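PDB 3UTN: thiosulfate sulfurtransferase TUM1 from Saccharomyces cerevisiae, which accepts persulfide sulfur from the cysteine desulfurase NFS1 and passes it to UBA4 for 2-thiolation of the wobble uridine of tRNAs. Local coordinates for residues V44-P49 with K112-V117; L108-D113 with S172-S177. All coordinates share one frame; numbering follows the deposited sequence. Where two conformers were deposited one is given.

Interaction 1 (V44-P49 with K112-V117); sequences VHRIVP and KDDILV
Arg46 and Asp114 lie side by side and point the same way, so the guanidinium grips the carboxylate side-on with one nitrogen to each oxygen. Arg46 NH2 reaches Asp114 OD2 at 2.7 Å, almost straight (175°), in the guanidinium plane and on the syn lone pair of the oxygen; Arg46 NE reaches OD1 of the same aspartate at a more bent angle, tilted from that plane. The two flat groups are twisted 32° apart. A bend at chi3 in the otherwise extended arginine chain turns NE and NH2 onto the acid. Both groups have further partners: NH2 of Arg46 also bonds to Gly109 O, and Asp114 OD2 accepts from Gln111 N. His45 and Asp113 instead cross at about a right angle, their planes 62° apart. His45 ND1 donates to Asp113 OD2 at 2.7 Å within the ring plane, while OD1 of this carboxylate forms a salt bridge with Lys141 NZ. A water bonded to Arg46 N and Asp113 OD2 bridges the two segments.

Beyond this polar end the strands run parallel as neighbours in the sheet of the first rhodanese domain. Ile115 N bonds to Arg46 O, Val48 N to Ile115 O, and Val117 N to Val48 O. Ile47 lies alongside Ile115, CG1 against CB at 3.8 Å, on the face covered by helix 32-41. On the opposite face Val48 CB rests on Leu116 CD2 at 3.6 Å, and Val48 CG2 comes within 3.4 Å of Asp114 OD2. The contact thus passes from paired charges at the strand entrance to buried hydrocarbon, and the two-pronged salt bridge probably offsets much of the cost of burying the Asp114 carboxylate.

Interaction 2 (L108-D113 with S172-S177); sequences LGVQKD and SHYESS
The loop that leads from helix 98-107 into strand 115-119 of the first rhodanese domain is met here by residues 172-177, with Lys112 laid over Tyr174. Lys112 CE sits 3.5 Å above the ring plane, displaced toward the rim on the hydroxyl side, and makes a CH-pi contact at 3.8 Å from the ring centroid. NZ lies farther out over the same face, 5.0 Å from the centroid and 16° off the normal, a cation-pi arrangement. The lysine chain leaves with CG anti to its own N (chi1 -171°), then bends at each later torsion and curls back over the ring. This brings NZ to Glu175 O, a very short hydrogen bond of 2.5 Å. Two waters lie at weak bonding distance from NZ; one accepts from Ser177 N and the other from Glu175 N.

The loop begins with a Schellman motif at the end of helix 98-107, where Gly109 leaves the helix with positive phi (71°). Ser172 packs against this turn: its OG lies 3.2 Å from Gly109 C and donates to Val110 O at 2.5 Å, arriving from above the carbonyl plane. Val110 O also lies near the plane of the Tyr174 ring, at its edge, 3.2 Å from CD1. Val110 and Tyr174 run side by side in the same direction, with CG1 of the valine against CE1 of the ring. Gln111 sets its amide group against Ser172 CB. The phenol oxygen of Tyr174 is hydrogen-bonded to His139 ND1, and its side chain also touches Asp102 and Met105 of helix 98-107. Ser106 OG of that helix accepts from Tyr174 N, and Asp102 OD1 from Ser176 N.

Interactions 1 and 2 have centres about 10 Å apart, on the same side of the chain's centre, and share Lys112 and Asp113. Along the chain 44-49 comes first, then 108-117, which serves both contacts, then 172-177. Interaction 1 joins two inner strands of the five-stranded parallel sheet of the first rhodanese domain; interaction 2 covers the loop that feeds one of those strands from helix 98-107. They touch directly where Leu116 CD2 packs on Val110 CG1. Residues from near the middle of the chain are thereby tied to its first sheet. The persulfide-forming Cys282 belongs to the second rhodanese domain, and both contacts lie away from it.

Interaction 1 (V44-P49 with K112-V117)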
loop_
_atom_site.group_PDB
_atom_site.type_symbol
_atom_site.label_atom_id
_atom_site.label_comp_id
_atom_site.label_asym_id
_atom_site.label_seq_id
_atom_site.Cartn_x
_atom_site.Cartn_y
_atom_site.Cartn_z
ATOM N N VAL A 44 0.842 -26.830 -5.827
ATOM C CA VAL A 44 2.204 -26.747 -5.305
ATOM C C VAL A 44 2.293 -25.824 -4.095
ATOM O O VAL A 44 2.800 -26.219 -3.042
ATOM C CB VAL A 44 3.204 -26.293 -6.399
ATOM C CG1 VAL A 44 4.618 -26.178 -5.840
ATOM C CG2 VAL A 44 3.186 -27.259 -7.576
ATOM N N HIS A 45 1.788 -24.603 -4.249
ATOM C CA HIS A 45 1.993 -23.560 -3.253
ATOM C C HIS A 45 0.831 -23.391 -2.342
ATOM O O HIS A 45 -0.313 -23.363 -2.773
ATOM C CB HIS A 45 2.281 -22.227 -3.929
ATOM C CG HIS A 45 3.344 -22.297 -4.994
ATOM N ND1 HIS A 45 4.616 -22.621 -4.720
ATOM C CD2 HIS A 45 3.286 -22.046 -6.363
ATOM C CE1 HIS A 45 5.339 -22.594 -5.850
ATOM N NE2 HIS A 45 4.523 -22.236 -6.857
ATOM N N ARG A 46 1.111 -23.258 -1.058
ATOM C CA ARG A 46 0.071 -22.888 -0.131
ATOM C C ARG A 46 -0.404 -21.492 -0.506
ATOM O O ARG A 46 0.397 -20.625 -0.850
ATOM C CB ARG A 46 0.612 -22.906 1.282
ATOM C CG ARG A 46 -0.450 -23.078 2.340
ATOM C CD ARG A 46 0.210 -23.363 3.667
ATOM N NE ARG A 46 1.037 -22.239 4.088
ATOM C CZ ARG A 46 1.555 -22.097 5.303
ATOM N NH1 ARG A 46 1.342 -23.015 6.236
ATOM N NH2 ARG A 46 2.290 -21.032 5.580
ATOM N N ILE A 47 -1.711 -21.286 -0.485
ATOM C CA ILE A 47 -2.234 -19.962 -0.746
ATOM C C ILE A 47 -2.742 -19.398 0.553
ATOM O O ILE A 47 -3.672 -19.919 1.170
ATOM C CB ILE A 47 -3.315 -19.939 -1.826
ATOM C CG1 ILE A 47 -2.696 -20.348 -3.160
ATOM C CG2 ILE A 47 -3.922 -18.544 -1.927
ATOM C CD1 ILE A 47 -3.715 -20.637 -4.225
ATOM N N VAL A 48 -2.082 -18.340 0.976
ATOM C CA VAL A 48 -2.375 -17.755 2.248
ATOM C C VAL A 48 -2.906 -16.384 1.943
ATOM O O VAL A 48 -2.148 -15.489 1.579
ATOM C CB VAL A 48 -1.129 -17.678 3.140
ATOM C CG1 VAL A 48 -1.475 -17.000 4.456
ATOM C CG2 VAL A 48 -0.573 -19.069 3.378
ATOM N N PRO A 49 -4.232 -16.235 2.029
ATOM C CA PRO A 49 -4.787 -14.914 1.927
ATOM C C PRO A 49 -4.286 -14.159 3.124
ATOM O O PRO A 49 -4.064 -14.734 4.184
ATOM C CB PRO A 49 -6.288 -15.151 2.029
ATOM C CG PRO A 49 -6.470 -16.566 1.622
ATOM C CD PRO A 49 -5.279 -17.251 2.205
ATOM N N LYS A 112 7.964 -19.098 2.863
ATOM C CA LYS A 112 8.459 -18.408 1.685
ATOM C C LYS A 112 7.662 -18.791 0.447
ATOM O O LYS A 112 7.403 -17.955 -0.403
ATOM C CB LYS A 112 9.938 -18.720 1.461
ATOM C CG LYS A 112 10.594 -17.865 0.385
ATOM C CD LYS A 112 10.594 -16.388 0.762
ATOM C CE LYS A 112 11.264 -16.143 2.102
ATOM N NZ LYS A 112 12.684 -16.583 2.070
ATOM N N ASP A 113 7.268 -20.057 0.363
ATOM C CA ASP A 113 6.610 -20.565 -0.830
ATOM C C ASP A 113 5.142 -20.179 -0.913
ATOM O O ASP A 113 4.503 -20.396 -1.937
ATOM C CB ASP A 113 6.740 -22.082 -0.927
ATOM C CG ASP A 113 6.378 -22.596 -2.297
ATOM O OD1 ASP A 113 6.910 -22.044 -3.285
ATOM O OD2 ASP A 113 5.555 -23.534 -2.394
ATOM N N ASP A 114 4.608 -19.625 0.170
ATOM C CA ASP A 114 3.207 -19.251 0.204
ATOM C C ASP A 114 2.890 -18.276 -0.893
ATOM O O ASP A 114 3.624 -17.327 -1.128
ATOM C CB ASP A 114 2.841 -18.599 1.527
ATOM C CG ASP A 114 2.785 -19.579 2.655
ATOM O OD1 ASP A 114 2.703 -20.794 2.396
ATOM O OD2 ASP A 114 2.798 -19.126 3.810
ATOM N N ILE A 115 1.789 -18.522 -1.576
ATOM C CA ILE A 115 1.206 -17.482 -2.384
ATOM C C ILE A 115 0.418 -16.634 -1.398
ATOM O O ILE A 115 -0.548 -17.095 -0.793
ATOM C CB ILE A 115 0.279 -18.047 -3.457
ATOM C CG1 ILE A 115 1.079 -18.854 -4.478
ATOM C CG2 ILE A 115 -0.474 -16.914 -4.124
ATOM C CD1 ILE A 115 0.222 -19.615 -5.464
ATOM N N LEU A 116 0.867 -15.407 -1.204
ATOM C CA LEU A 116 0.175 -14.529 -0.303
ATOM C C LEU A 116 -0.790 -13.728 -1.114
ATOM O O LEU A 116 -0.436 -13.132 -2.122
ATOM C CB LEU A 116 1.139 -13.629 0.455
ATOM C CG LEU A 116 2.134 -14.416 1.307
ATOM C CD1 LEU A 116 3.104 -13.459 1.968
ATOM C CD2 LEU A 116 1.438 -15.281 2.347
ATOM N N VAL A 117 -2.036 -13.766 -0.703
ATOM C CA VAL A 117 -3.023 -12.994 -1.395
ATOM C C VAL A 117 -3.539 -11.989 -0.408
ATOM O O VAL A 117 -4.292 -12.301 0.503
ATOM C CB VAL A 117 -4.135 -13.851 -1.995
ATOM C CG1 VAL A 117 -5.140 -12.942 -2.675
ATOM C CG2 VAL A 117 -3.544 -14.850 -2.987
HETATM O O HOH W 1 3.579 -23.678 -0.469
#

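Interaction 2 (L108-D113 with S172-S177)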
loop_
_atom_site.group_PDB
_atom_site.type_symbol
_atom_site.label_atom_id
_atom_site.label_comp_id
_atom_site.label_asym_id
_atom_site.label_seq_id
_atom_site.Cartn_x
_atom_site.Cartn_y
_atom_site.Cartn_z
ATOM N N LEU A 108 3.128 -15.631 11.849
ATOM C CA LEU A 108 1.906 -15.914 11.107
ATOM C C LEU A 108 2.001 -17.241 10.387
ATOM O O LEU A 108 1.054 -17.678 9.742
ATOM C CB LEU A 108 1.637 -14.799 10.101
ATOM C CG LEU A 108 1.410 -13.425 10.723
ATOM C CD1 LEU A 108 1.484 -12.353 9.648
ATOM C CD2 LEU A 108 0.090 -13.371 11.493
ATOM N N GLY A 109 3.166 -17.872 10.486
ATOM C CA GLY A 109 3.392 -19.147 9.841
ATOM C C GLY A 109 3.492 -19.036 8.336
ATOM O O GLY A 109 3.318 -20.017 7.634
ATOM N N VAL A 110 3.767 -17.836 7.836
ATOM C CA VAL A 110 3.953 -17.654 6.407
ATOM C C VAL A 110 5.216 -18.395 5.996
ATOM O O VAL A 110 6.252 -18.270 6.640
ATOM C CB VAL A 110 4.049 -16.168 6.021
ATOM C CG1 VAL A 110 4.409 -16.008 4.554
ATOM C CG2 VAL A 110 2.737 -15.476 6.318
ATOM N N GLN A 111 5.108 -19.202 4.952
ATOM C CA GLN A 111 6.272 -19.864 4.401
ATOM C C GLN A 111 6.682 -19.061 3.190
ATOM O O GLN A 111 5.846 -18.414 2.561
ATOM C CB GLN A 111 5.956 -21.305 4.003
ATOM C CG GLN A 111 5.458 -22.198 5.135
ATOM C CD GLN A 111 6.554 -22.634 6.098
ATOM O OE1 GLN A 111 7.715 -22.232 5.973
ATOM N NE2 GLN A 111 6.184 -23.468 7.065
ATOM N N LYS A 112 7.964 -19.098 2.863
ATOM C CA LYS A 112 8.459 -18.408 1.685
ATOM C C LYS A 112 7.662 -18.791 0.447
ATOM O O LYS A 112 7.403 -17.955 -0.403
ATOM C CB LYS A 112 9.938 -18.720 1.461
ATOM C CG LYS A 112 10.594 -17.865 0.385
ATOM C CD LYS A 112 10.594 -16.388 0.762
ATOM C CE LYS A 112 11.264 -16.143 2.102
ATOM N NZ LYS A 112 12.684 -16.583 2.070
ATOM N N ASP A 113 7.268 -20.057 0.363
ATOM C CA ASP A 113 6.610 -20.565 -0.830
ATOM C C ASP A 113 5.142 -20.179 -0.913
ATOM O O ASP A 113 4.503 -20.396 -1.937
ATOM C CB ASP A 113 6.740 -22.082 -0.927
ATOM C CG ASP A 113 6.378 -22.596 -2.297
ATOM O OD1 ASP A 113 6.910 -22.044 -3.285
ATOM O OD2 ASP A 113 5.555 -23.534 -2.394
ATOM N N SER A 172 6.179 -20.427 11.458
ATOM C CA SER A 172 7.151 -20.888 10.492
ATOM C C SER A 172 8.456 -20.192 10.807
ATOM O O SER A 172 8.515 -19.358 11.708
ATOM C CB SER A 172 6.699 -20.513 9.089
ATOM O OG SER A 172 6.595 -19.103 8.986
ATOM N N HIS A 173 9.507 -20.558 10.088
ATOM C CA HIS A 173 10.759 -19.830 10.154
ATOM C C HIS A 173 10.948 -19.130 8.844
ATOM O O HIS A 173 11.666 -19.604 7.967
ATOM C CB HIS A 173 11.912 -20.771 10.483
ATOM C CG HIS A 173 11.799 -21.409 11.847
ATOM N ND1 HIS A 173 11.047 -22.505 12.074
ATOM C CD2 HIS A 173 12.365 -21.058 13.073
ATOM C CE1 HIS A 173 11.130 -22.842 13.374
ATOM N NE2 HIS A 173 11.938 -21.957 13.985
ATOM N N TYR A 174 10.272 -18.003 8.700
ATOM C CA TYR A 174 10.318 -17.248 7.477
ATOM C C TYR A 174 11.482 -16.293 7.528
ATOM O O TYR A 174 11.651 -15.544 8.488
ATOM C CB TYR A 174 9.035 -16.461 7.315
ATOM C CG TYR A 174 8.926 -15.729 6.003
ATOM C CD1 TYR A 174 8.112 -16.216 4.992
ATOM C CD2 TYR A 174 9.621 -14.542 5.783
ATOM C CE1 TYR A 174 7.993 -15.543 3.796
ATOM C CE2 TYR A 174 9.510 -13.864 4.588
ATOM C CZ TYR A 174 8.690 -14.370 3.603
ATOM O OH TYR A 174 8.569 -13.707 2.417
ATOM N N GLU A 175 12.275 -16.307 6.473
ATOM C CA GLU A 175 13.393 -15.402 6.396
ATOM C C GLU A 175 13.487 -14.851 4.999
ATOM O O GLU A 175 13.767 -15.580 4.051
ATOM C CB GLU A 175 14.683 -16.116 6.789
ATOM C CG GLU A 175 15.842 -15.173 7.042
ATOM C CD GLU A 175 17.028 -15.876 7.660
ATOM O OE1 GLU A 175 16.821 -16.916 8.323
ATOM O OE2 GLU A 175 18.161 -15.381 7.480
ATOM N N SER A 176 13.227 -13.554 4.880
ATOM C CA SER A 176 13.381 -12.863 3.617
ATOM C C SER A 176 14.815 -13.034 3.144
ATOM O O SER A 176 15.756 -12.681 3.853
ATOM C CB SER A 176 13.055 -11.383 3.781
ATOM O OG SER A 176 13.340 -10.683 2.584
ATOM N N SER A 177 14.973 -13.606 1.958
ATOM C CA SER A 177 16.294 -13.849 1.390
ATOM C C SER A 177 16.754 -12.619 0.624
ATOM O O SER A 177 17.950 -12.398 0.434
ATOM C CB SER A 177 16.255 -15.065 0.467
ATOM O OG SER A 177 15.350 -14.859 -0.601
HETATM O O HOH W 2 12.920 -13.822 0.409
HETATM O O HOH W 3 12.044 -18.481 4.780
#